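Local atomic coordinates of heme utilization carrier protein (Escherichia coli O157:H7, PDB entry 6U9J), a protein that probably binds heme in the cytosol and carries it, and may also handle the tetrapyrrole product of anaerobic heme breakdown. Residues D42-D45 against T46-T50; F121-K124 against E125-M129; G135-D138 against H139-L143; E145-S148 against A149-L153. All coordinates share one frame; numbering follows the deposited sequence.

Contact 1 of 4, residues D42-D45 against T46-T50; sequences DKFD and TVWDT
Phe44 and Trp48, one turn apart on helix 44-51, both place CG trans to the backbone nitrogen (chi1 -179° and -167°), and the shared torsion sends the two rings off the same flank, side by side. Their planes are within 19° of parallel, yet the phenyl centroid lies 5.5 Å from that of the six-membered indole ring, so the pair is slid apart and barely overlaps. The direct touch is at the phenyl tip, where CZ of Phe44 comes to 3.7 Å from CE3 of Trp48, while CB of Trp48 lies over one face of the phenyl ring. Phe84 meets both rings edge-to-face, and Trp48 NE1 gives its hydrogen to Pro75 O.

The Trp48 N to Phe44 O bond (2.8 Å) holds this spacing; the next, Asp49 N to Asp45 O (2.9 Å), pairs the aspartates. Further round the helix, Thr46 O takes two donors of Thr50 from opposite faces of its carbonyl plane, the nearer being OG1 at 2.7 Å. Asp45 and Asp49 share a water, which donates to Asp49 OD1 at 3.0 Å and weakly to Asp45 OD1; His79 NE2 is also hydrogen-bonded to Asp45 OD1. With Asp45 OD1 5.3 Å from Asp49 OD2, each may raise the other's pKa slightly, an effect the water and His79 would temper, while the buried indole N-H on the aromatic flank is satisfied by a carbonyl.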
loop_
_atom_site.group_PDB
_atom_site.type_symbol
_atom_site.label_atom_id
_atom_site.label_comp_id
_atom_site.label_asym_id
_atom_site.label_seq_id
_atom_site.Cartn_x
_atom_site.Cartn_y
_atom_site.Cartn_z
ATOM N N ASP A 42 16.780 7.597 11.939
ATOM C CA ASP A 42 17.586 8.597 11.242
ATOM C C ASP A 42 18.495 7.995 10.176
ATOM O O ASP A 42 19.129 8.744 9.425
ATOM C CB ASP A 42 18.432 9.395 12.235
ATOM C CG ASP A 42 19.484 8.546 12.927
ATOM O OD1 ASP A 42 19.183 7.397 13.294
ATOM O OD2 ASP A 42 20.625 9.029 13.092
ATOM N N LYS A 43 18.589 6.672 10.089
ATOM C CA LYS A 43 19.302 6.027 8.998
ATOM C C LYS A 43 18.430 5.847 7.764
ATOM O O LYS A 43 18.867 5.207 6.807
ATOM C CB LYS A 43 19.841 4.665 9.446
ATOM C CG LYS A 43 20.855 4.747 10.565
ATOM C CD LYS A 43 22.080 5.537 10.134
ATOM C CE LYS A 43 23.311 5.099 10.925
ATOM N NZ LYS A 43 24.409 6.101 10.852
ATOM N N PHE A 44 17.220 6.415 7.764
ATOM C CA PHE A 44 16.306 6.236 6.642
ATOM C C PHE A 44 16.952 6.572 5.303
ATOM O O PHE A 44 16.882 5.782 4.352
ATOM C CB PHE A 44 15.048 7.084 6.857
ATOM C CG PHE A 44 14.034 6.944 5.755
ATOM C CD1 PHE A 44 14.069 7.785 4.646
ATOM C CD2 PHE A 44 13.051 5.971 5.827
ATOM C CE1 PHE A 44 13.153 7.637 3.626
ATOM C CE2 PHE A 44 12.127 5.829 4.809
ATOM C CZ PHE A 44 12.180 6.665 3.715
ATOM N N ASP A 45 17.524 7.777 5.173
ATOM C CA ASP A 45 18.079 8.154 3.879
ATOM C C ASP A 45 19.187 7.206 3.447
ATOM O O ASP A 45 19.270 6.837 2.271
ATOM C CB ASP A 45 18.612 9.590 3.922
ATOM C CG ASP A 45 17.517 10.631 3.913
ATOM O OD1 ASP A 45 16.412 10.361 3.402
ATOM O OD2 ASP A 45 17.781 11.751 4.398
ATOM N N THR A 46 20.074 6.830 4.375
ATOM C CA THR A 46 21.156 5.909 4.037
ATOM C C THR A 46 20.607 4.578 3.529
ATOM O O THR A 46 21.070 4.054 2.508
ATOM C CB THR A 46 22.052 5.693 5.260
ATOM O OG1 THR A 46 22.709 6.924 5.593
ATOM C CG2 THR A 46 23.099 4.626 4.992
ATOM N N VAL A 47 19.599 4.039 4.212
ATOM C CA VAL A 47 19.030 2.752 3.814
ATOM C C VAL A 47 18.288 2.893 2.493
ATOM O O VAL A 47 18.499 2.119 1.550
ATOM C CB VAL A 47 18.101 2.213 4.916
ATOM C CG1 VAL A 47 17.320 0.994 4.415
ATOM C CG2 VAL A 47 18.904 1.889 6.182
ATOM N N TRP A 48 17.417 3.902 2.398
ATOM C CA TRP A 48 16.610 4.056 1.196
ATOM C C TRP A 48 17.495 4.243 -0.031
ATOM O O TRP A 48 17.345 3.531 -1.033
ATOM C CB TRP A 48 15.643 5.242 1.352
ATOM C CG TRP A 48 14.594 5.229 0.276
ATOM C CD1 TRP A 48 14.701 5.734 -0.985
ATOM C CD2 TRP A 48 13.315 4.601 0.355
ATOM N NE1 TRP A 48 13.547 5.470 -1.700
ATOM C CE2 TRP A 48 12.673 4.800 -0.887
ATOM C CE3 TRP A 48 12.642 3.906 1.364
ATOM C CZ2 TRP A 48 11.390 4.303 -1.152
ATOM C CZ3 TRP A 48 11.368 3.426 1.105
ATOM C CH2 TRP A 48 10.757 3.627 -0.140
ATOM N N ASP A 49 18.436 5.194 0.033
ATOM C CA ASP A 49 19.287 5.486 -1.117
ATOM C C ASP A 49 20.153 4.289 -1.510
ATOM O O ASP A 49 20.488 4.126 -2.693
ATOM C CB ASP A 49 20.160 6.702 -0.815
ATOM C CG ASP A 49 19.362 8.005 -0.756
ATOM O OD1 ASP A 49 18.160 8.003 -1.101
ATOM O OD2 ASP A 49 19.940 9.017 -0.327
ATOM N N THR A 50 20.519 3.441 -0.543
ATOM C CA THR A 50 21.305 2.249 -0.848
ATOM C C THR A 50 20.477 1.222 -1.614
ATOM O O THR A 50 20.924 0.699 -2.637
ATOM C CB THR A 50 21.865 1.654 0.445
ATOM O OG1 THR A 50 22.787 2.579 1.025
ATOM C CG2 THR A 50 22.608 0.343 0.175
HETATM O O HOH W 1 20.550 8.493 6.878
HETATM O O HOH W 2 17.005 10.189 0.597
#

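Contact 2 of 4, residues F121-K124 against E125-M129; sequences FFNK and EGSAM
The Phe122 ring meets Gly126 at its edge: the Gly126 carbonyl oxygen lies near the ring plane, 3.5 Å from CD2, while Ser127 O and Ala128 N approach obliquely. The second flat group, the Asn123 amide, reaches across the turn with both ends. Asn123 OD1 accepts from Ser127 N at 3.2 Å, the donor standing 43° out of the carbonyl plane, and takes a weaker, bent bond from Glu125 N that makes an Asx turn. Asn123 ND2 donates to Ser127 OG at 3.2 Å, with OG tilted only 17° from the amide plane. A chi1 of 61°, with CG lodged between backbone N and carbonyl carbon, folds the amide back over the turn.

The backbone follows the type I turn plus G1 bulge pattern. Gly126 N closes the turn on Asn123 O at 3.0 Å, and Asn123 N bonds Ser127 O at 2.9 Å; Gly126 adopts the left-handed conformation that a CB would crowd. Met129 N then bonds Phe121 O at 2.7 Å, and Met129 CG rests 4.1 Å from Phe121 CB. Lys124 and Glu125 run alongside each other at the tip in a long salt bridge.

This hairpin links strands 114-122 and 128-133. Phe122 packs on Leu26, Leu27 and Val30 of helix 26-31, Phe121 touches Ile104 of strand 103-111, and Asp65 of the second subunit packs against Asn123 and Met129.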
loop_
_atom_site.group_PDB
_atom_site.type_symbol
_atom_site.label_atom_id
_atom_site.label_comp_id
_atom_site.label_asym_id
_atom_site.label_seq_id
_atom_site.Cartn_x
_atom_site.Cartn_y
_atom_site.Cartn_z
ATOM N N PHE A 121 10.582 -1.149 8.195
ATOM C CA PHE A 121 10.526 0.212 8.709
ATOM C C PHE A 121 9.452 0.252 9.781
ATOM O O PHE A 121 8.310 -0.137 9.523
ATOM C CB PHE A 121 10.200 1.215 7.596
ATOM C CG PHE A 121 11.206 1.241 6.473
ATOM C CD1 PHE A 121 11.173 0.278 5.465
ATOM C CD2 PHE A 121 12.176 2.232 6.409
ATOM C CE1 PHE A 121 12.089 0.295 4.431
ATOM C CE2 PHE A 121 13.087 2.267 5.383
ATOM C CZ PHE A 121 13.056 1.295 4.385
ATOM N N PHE A 122 9.813 0.707 10.977
ATOM C CA PHE A 122 8.914 0.691 12.129
ATOM C C PHE A 122 8.419 2.083 12.499
ATOM O O PHE A 122 9.173 3.062 12.441
ATOM C CB PHE A 122 9.610 0.108 13.359
ATOM C CG PHE A 122 9.948 -1.334 13.236
ATOM C CD1 PHE A 122 11.161 -1.722 12.697
ATOM C CD2 PHE A 122 9.051 -2.292 13.647
ATOM C CE1 PHE A 122 11.485 -3.067 12.580
ATOM C CE2 PHE A 122 9.359 -3.639 13.536
ATOM C CZ PHE A 122 10.582 -4.021 12.997
ATOM N N ASN A 123 7.166 2.149 12.952
ATOM C CA ASN A 123 6.633 3.375 13.529
ATOM C C ASN A 123 6.911 3.394 15.034
ATOM O O ASN A 123 7.526 2.482 15.591
ATOM C CB ASN A 123 5.139 3.524 13.212
ATOM C CG ASN A 123 4.290 2.393 13.775
ATOM O OD1 ASN A 123 4.590 1.820 14.818
ATOM N ND2 ASN A 123 3.210 2.075 13.073
ATOM N N LYS A 124 6.451 4.446 15.708
ATOM C CA LYS A 124 6.752 4.593 17.125
ATOM C C LYS A 124 6.019 3.593 18.007
ATOM O O LYS A 124 6.386 3.451 19.177
ATOM C CB LYS A 124 6.423 6.014 17.582
ATOM C CG LYS A 124 4.937 6.319 17.651
ATOM C CD LYS A 124 4.703 7.826 17.736
ATOM C CE LYS A 124 3.326 8.150 18.289
ATOM N NZ LYS A 124 2.230 7.639 17.422
ATOM N N GLU A 125 4.994 2.911 17.497
ATOM C CA GLU A 125 4.340 1.852 18.253
ATOM C C GLU A 125 5.054 0.517 18.105
ATOM O O GLU A 125 4.608 -0.475 18.692
ATOM C CB GLU A 125 2.881 1.693 17.811
ATOM C CG GLU A 125 2.138 3.014 17.589
ATOM C CD GLU A 125 1.646 3.651 18.881
ATOM O OE1 GLU A 125 0.851 4.613 18.803
ATOM O OE2 GLU A 125 2.046 3.190 19.973
ATOM N N GLY A 126 6.131 0.464 17.324
ATOM C CA GLY A 126 6.852 -0.780 17.136
ATOM C C GLY A 126 6.256 -1.725 16.123
ATOM O O GLY A 126 6.628 -2.904 16.102
ATOM N N SER A 127 5.330 -1.263 15.290
ATOM C CA SER A 127 4.808 -2.077 14.204
ATOM C C SER A 127 5.366 -1.573 12.880
ATOM O O SER A 127 5.979 -0.505 12.799
ATOM C CB SER A 127 3.271 -2.079 14.196
ATOM O OG SER A 127 2.737 -0.788 14.404
ATOM N N ALA A 128 5.146 -2.357 11.827
ATOM C CA ALA A 128 5.754 -2.077 10.537
ATOM C C ALA A 128 4.918 -1.061 9.766
ATOM O O ALA A 128 3.689 -1.172 9.706
ATOM C CB ALA A 128 5.905 -3.376 9.734
ATOM N N MET A 129 5.581 -0.054 9.205
ATOM C CA MET A 129 4.921 0.835 8.259
ATOM C C MET A 129 5.241 0.499 6.810
ATOM O O MET A 129 4.489 0.897 5.916
ATOM C CB MET A 129 5.271 2.310 8.540
ATOM C CG MET A 129 6.629 2.567 9.157
ATOM S SD MET A 129 6.933 4.337 9.429
ATOM C CE MET A 129 6.980 4.752 7.731
#

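Contact 3 of 4, residues G135-D138 against H139-L143; sequences GRDD and HRQLL. With PO4 (phosphate ion), chain E.
Arg136 and Leu142 form a single backbone bridge that closes a hairpin-like loop between strand 128-133 and helix 144-157, built on a type I turn from Asp137 to Arg140 with a G1-type bulge. Arg140 holds the left-handed bulge position more often taken by glycine. Among the backbone hydrogen bonds, Arg140 N closes the turn on Asp137 O, Asp137 N reaches Gln141 O at 2.8 Å, and Leu143 N meets Gly135 O at 3.2 Å.

The side-chain-to-backbone bonds within the turn come from Asp137. With CG held between backbone N and carbonyl carbon (chi1 66°), Asp137 OD1 leans over the turn and accepts from Gln141 N at 2.9 Å, from above the carboxylate plane, and weakly from His139 N, an Asx turn.

The extended Arg136 chain brings in the cationic and apolar contacts. CD2 of Leu142 sits over the centre of one guanidinium face, 3.7 Å above the plane. At the edge, Arg136 NH2 donates to Arg140 O at 3.0 Å, although that oxygen is tilted 22° from the guanidinium plane; NH1 is taken by Asp115 O of strand 114-122.

Anion contacts involve a phosphate, probably from the crystallisation liquor. Arg136 N gives it weak hydrogen bonds, and Ser71 OG binds it too.

A water spans the loop, donating to Asp137 OD2 at 2.6 Å and to Leu142 O at 2.8 Å.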
loop_
_atom_site.group_PDB
_atom_site.type_symbol
_atom_site.label_atom_id
_atom_site.label_comp_id
_atom_site.label_asym_id
_atom_site.label_seq_id
_atom_site.Cartn_x
_atom_site.Cartn_y
_atom_site.Cartn_z
ATOM N N GLY A 135 14.803 -9.456 -4.143
ATOM C CA GLY A 135 14.239 -10.112 -5.309
ATOM C C GLY A 135 14.692 -11.553 -5.479
ATOM O O GLY A 135 15.599 -12.051 -4.813
ATOM N N ARG A 136 14.035 -12.237 -6.409
ATOM C CA ARG A 136 14.252 -13.663 -6.610
ATOM C C ARG A 136 14.392 -13.966 -8.093
ATOM O O ARG A 136 14.043 -13.151 -8.954
ATOM C CB ARG A 136 13.112 -14.490 -6.007
ATOM C CG ARG A 136 13.062 -14.417 -4.486
ATOM C CD ARG A 136 11.981 -15.294 -3.893
ATOM N NE ARG A 136 11.880 -15.069 -2.457
ATOM C CZ ARG A 136 12.518 -15.787 -1.537
ATOM N NH1 ARG A 136 12.374 -15.488 -0.250
ATOM N NH2 ARG A 136 13.309 -16.795 -1.900
ATOM N N ASP A 137 14.934 -15.153 -8.376
ATOM C CA ASP A 137 15.047 -15.639 -9.742
ATOM C C ASP A 137 13.848 -16.525 -10.074
ATOM O O ASP A 137 12.928 -16.702 -9.271
ATOM C CB ASP A 137 16.384 -16.362 -9.956
ATOM C CG ASP A 137 16.530 -17.661 -9.144
ATOM O OD1 ASP A 137 15.535 -18.250 -8.665
ATOM O OD2 ASP A 137 17.685 -18.114 -8.989
ATOM N N ASP A 138 13.866 -17.110 -11.274
ATOM C CA ASP A 138 12.741 -17.924 -11.716
ATOM C C ASP A 138 12.594 -19.214 -10.917
ATOM O O ASP A 138 11.496 -19.781 -10.889
ATOM C CB ASP A 138 12.878 -18.230 -13.207
ATOM C CG ASP A 138 13.098 -16.978 -14.040
ATOM O OD1 ASP A 138 12.981 -15.865 -13.482
ATOM O OD2 ASP A 138 13.380 -17.101 -15.251
ATOM N N HIS A 139 13.655 -19.687 -10.262
ATOM C CA HIS A 139 13.564 -20.827 -9.360
ATOM C C HIS A 139 13.196 -20.423 -7.936
ATOM O O HIS A 139 13.315 -21.251 -7.028
ATOM C CB HIS A 139 14.882 -21.614 -9.338
ATOM C CG HIS A 139 15.320 -22.115 -10.679
ATOM N ND1 HIS A 139 15.528 -21.281 -11.757
ATOM C CD2 HIS A 139 15.589 -23.368 -11.115
ATOM C CE1 HIS A 139 15.908 -21.999 -12.798
ATOM N NE2 HIS A 139 15.951 -23.268 -12.436
ATOM N N ARG A 140 12.791 -19.158 -7.734
ATOM C CA ARG A 140 12.360 -18.643 -6.432
ATOM C C ARG A 140 13.492 -18.644 -5.406
ATOM O O ARG A 140 13.255 -18.727 -4.199
ATOM C CB ARG A 140 11.148 -19.413 -5.907
ATOM C CG ARG A 140 9.968 -19.380 -6.864
ATOM C CD ARG A 140 8.885 -20.344 -6.435
ATOM N NE ARG A 140 9.375 -21.714 -6.382
ATOM C CZ ARG A 140 9.404 -22.522 -7.435
ATOM N NH1 ARG A 140 8.973 -22.082 -8.610
ATOM N NH2 ARG A 140 9.867 -23.759 -7.317
ATOM N N GLN A 141 14.723 -18.551 -5.882
ATOM C CA GLN A 141 15.891 -18.366 -5.043
ATOM C C GLN A 141 16.256 -16.887 -5.015
ATOM O O GLN A 141 16.059 -16.155 -5.988
ATOM C CB GLN A 141 17.077 -19.167 -5.575
ATOM C CG GLN A 141 16.836 -20.673 -5.690
ATOM C CD GLN A 141 16.780 -21.369 -4.350
ATOM O OE1 GLN A 141 17.250 -20.853 -3.342
ATOM N NE2 GLN A 141 16.221 -22.575 -4.340
ATOM N N LEU A 142 16.811 -16.459 -3.892
ATOM C CA LEU A 142 17.272 -15.076 -3.797
ATOM C C LEU A 142 18.359 -14.803 -4.831
ATOM O O LEU A 142 19.085 -15.707 -5.261
ATOM C CB LEU A 142 17.792 -14.786 -2.397
ATOM C CG LEU A 142 16.755 -14.872 -1.282
ATOM C CD1 LEU A 142 17.407 -14.689 0.072
ATOM C CD2 LEU A 142 15.645 -13.823 -1.491
ATOM N N LEU A 143 18.459 -13.534 -5.240
ATOM C CA LEU A 143 19.537 -13.101 -6.125
ATOM C C LEU A 143 20.770 -12.845 -5.266
ATOM O O LEU A 143 20.771 -11.933 -4.431
ATOM C CB LEU A 143 19.118 -11.850 -6.894
ATOM C CG LEU A 143 17.902 -12.081 -7.791
ATOM C CD1 LEU A 143 17.434 -10.753 -8.378
ATOM C CD2 LEU A 143 18.234 -13.077 -8.887
HETATM P P PO4 E . 11.250 -9.994 -7.733
HETATM O O1 PO4 E . 11.260 -8.608 -7.112
HETATM O O2 PO4 E . 10.022 -10.151 -8.601
HETATM O O3 PO4 E . 12.494 -10.186 -8.572
HETATM O O4 PO4 E . 11.219 -11.053 -6.654
HETATM O O HOH W 3 19.597 -16.842 -7.733
#

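Contact 4 of 4, residues E145-S148 against A149-L153; sequences EQVS and AFHTL
Val147 and His151 touch one helical turn apart, their side chains lying alongside and pointing the same way: CG1 of Val147 comes to 3.4 Å from CE1 of the imidazole. The carbonyl oxygen of Val147 lies over one face of the same ring. Val147 O is 3.3 Å from His151 ND1, at an angle too poor for a hydrogen bond; its donor is the backbone His151 N, 2.9 Å away. The imidazole's polar end is turned to Glu108, whose OE2 is hydrogen-bonded to NE2 and thereby helps fix the ring's rotation.

One residue further on, Ser148 O accepts twice from Thr152, from N at 2.9 Å and from OG1 at 3.2 Å, the latter standing 37° above the carbonyl plane; a chi1 of -65° puts that hydroxyl beside its own backbone nitrogen, facing back down the helix. Phe150 N to Gln146 O, at 2.8 Å, belongs to the same regular series.

The outer shell is set by the buried flank. Phe150 packs on Leu106 of strand 103-111 and on Ala117 and Ile119 of strand 114-122, and Leu153 also rests on Leu106. Gln146 is clasped by polar partners, NE2 giving to Asn56 O and OE1 accepting from Gly135 N. Apolar residues on one flank and Ser148, His151 and Thr152 at the surface make helix 144-157 an amphipathic helix packed against an antiparallel sheet.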
loop_
_atom_site.group_PDB
_atom_site.type_symbol
_atom_site.label_atom_id
_atom_site.label_comp_id
_atom_site.label_asym_id
_atom_site.label_seq_id
_atom_site.Cartn_x
_atom_site.Cartn_y
_atom_site.Cartn_z
ATOM N N GLU A 145 23.666 -11.592 -5.776
ATOM C CA GLU A 145 24.256 -10.261 -5.885
ATOM C C GLU A 145 23.561 -9.271 -4.949
ATOM O O GLU A 145 24.221 -8.436 -4.312
ATOM C CB GLU A 145 24.187 -9.795 -7.341
ATOM C CG GLU A 145 24.649 -8.374 -7.595
ATOM C CD GLU A 145 24.365 -7.930 -9.024
ATOM O OE1 GLU A 145 25.291 -7.983 -9.858
ATOM O OE2 GLU A 145 23.213 -7.536 -9.313
ATOM N N GLN A 146 22.229 -9.368 -4.840
ATOM C CA GLN A 146 21.485 -8.530 -3.899
ATOM C C GLN A 146 21.777 -8.924 -2.458
ATOM O O GLN A 146 21.908 -8.051 -1.588
ATOM C CB GLN A 146 19.989 -8.637 -4.158
ATOM C CG GLN A 146 19.515 -8.008 -5.443
ATOM C CD GLN A 146 18.046 -7.653 -5.381
ATOM O OE1 GLN A 146 17.333 -8.051 -4.454
ATOM N NE2 GLN A 146 17.586 -6.880 -6.359
ATOM N N VAL A 147 21.858 -10.228 -2.182
ATOM C CA VAL A 147 22.185 -10.670 -0.831
ATOM C C VAL A 147 23.547 -10.127 -0.406
ATOM O O VAL A 147 23.724 -9.683 0.732
ATOM C CB VAL A 147 22.129 -12.208 -0.754
ATOM C CG1 VAL A 147 22.658 -12.693 0.591
ATOM C CG2 VAL A 147 20.695 -12.684 -0.998
ATOM N N SER A 148 24.521 -10.135 -1.316
ATOM C CA SER A 148 25.825 -9.573 -0.985
ATOM C C SER A 148 25.723 -8.083 -0.656
ATOM O O SER A 148 26.294 -7.616 0.337
ATOM C CB SER A 148 26.796 -9.797 -2.139
ATOM O OG SER A 148 28.093 -9.340 -1.791
ATOM N N ALA A 149 24.976 -7.330 -1.465
ATOM C CA ALA A 149 24.817 -5.899 -1.208
ATOM C C ALA A 149 24.070 -5.648 0.102
ATOM O O ALA A 149 24.406 -4.730 0.861
ATOM C CB ALA A 149 24.089 -5.260 -2.387
ATOM N N PHE A 150 23.061 -6.472 0.388
ATOM C CA PHE A 150 22.354 -6.400 1.660
ATOM C C PHE A 150 23.312 -6.620 2.830
ATOM O O PHE A 150 23.273 -5.891 3.828
ATOM C CB PHE A 150 21.209 -7.431 1.615
ATOM C CG PHE A 150 20.429 -7.604 2.887
ATOM C CD1 PHE A 150 20.864 -8.487 3.877
ATOM C CD2 PHE A 150 19.197 -6.988 3.046
ATOM C CE1 PHE A 150 20.115 -8.671 5.027
ATOM C CE2 PHE A 150 18.446 -7.179 4.195
ATOM C CZ PHE A 150 18.902 -8.021 5.179
ATOM N N HIS A 151 24.191 -7.630 2.727
ATOM C CA HIS A 151 25.167 -7.864 3.786
ATOM C C HIS A 151 26.136 -6.698 3.936
ATOM O O HIS A 151 26.541 -6.362 5.057
ATOM C CB HIS A 151 25.941 -9.143 3.504
ATOM C CG HIS A 151 25.147 -10.381 3.749
ATOM N ND1 HIS A 151 25.325 -11.532 3.014
ATOM C CD2 HIS A 151 24.170 -10.648 4.646
ATOM C CE1 HIS A 151 24.489 -12.458 3.449
ATOM N NE2 HIS A 151 23.786 -11.957 4.446
ATOM N N THR A 152 26.521 -6.074 2.822
ATOM C CA THR A 152 27.381 -4.892 2.901
ATOM C C THR A 152 26.696 -3.755 3.653
ATOM O O THR A 152 27.320 -3.082 4.483
ATOM C CB THR A 152 27.786 -4.462 1.491
ATOM O OG1 THR A 152 28.600 -5.485 0.911
ATOM C CG2 THR A 152 28.578 -3.159 1.513
ATOM N N LEU A 153 25.407 -3.541 3.399
ATOM C CA LEU A 153 24.689 -2.484 4.108
ATOM C C LEU A 153 24.567 -2.805 5.591
ATOM O O LEU A 153 24.775 -1.932 6.441
ATOM C CB LEU A 153 23.308 -2.282 3.494
ATOM C CG LEU A 153 22.341 -1.342 4.233
ATOM C CD1 LEU A 153 22.890 0.099 4.382
ATOM C CD2 LEU A 153 20.993 -1.325 3.519
#

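Overall arrangement
Contact 1 touches both contact 2 and contact 4 by carbon-to-carbon packing, whereas contacts 2 and 4 stay about 8 Å apart at their nearest atoms. Phe121 of contact 2 runs into contact 1, its CE2 lying 3.7 Å from Phe44 CD2, and contacts 1 and 4 touch where Thr50 CG2 stands 4.1 Å from Leu153 CD2, so helices 44-51 and 144-157 abut. Contact 3 leads directly into contact 4, with Leu142 CB 3.8 Å from Val147 CG2. The two turn contacts, 2 and 3, sit on opposite sides of the chain's centre with their own centres about 28 Å apart. Of the four, contact 3 carries the phosphate, and its nearest atoms stay about 12 Å from those of contact 1.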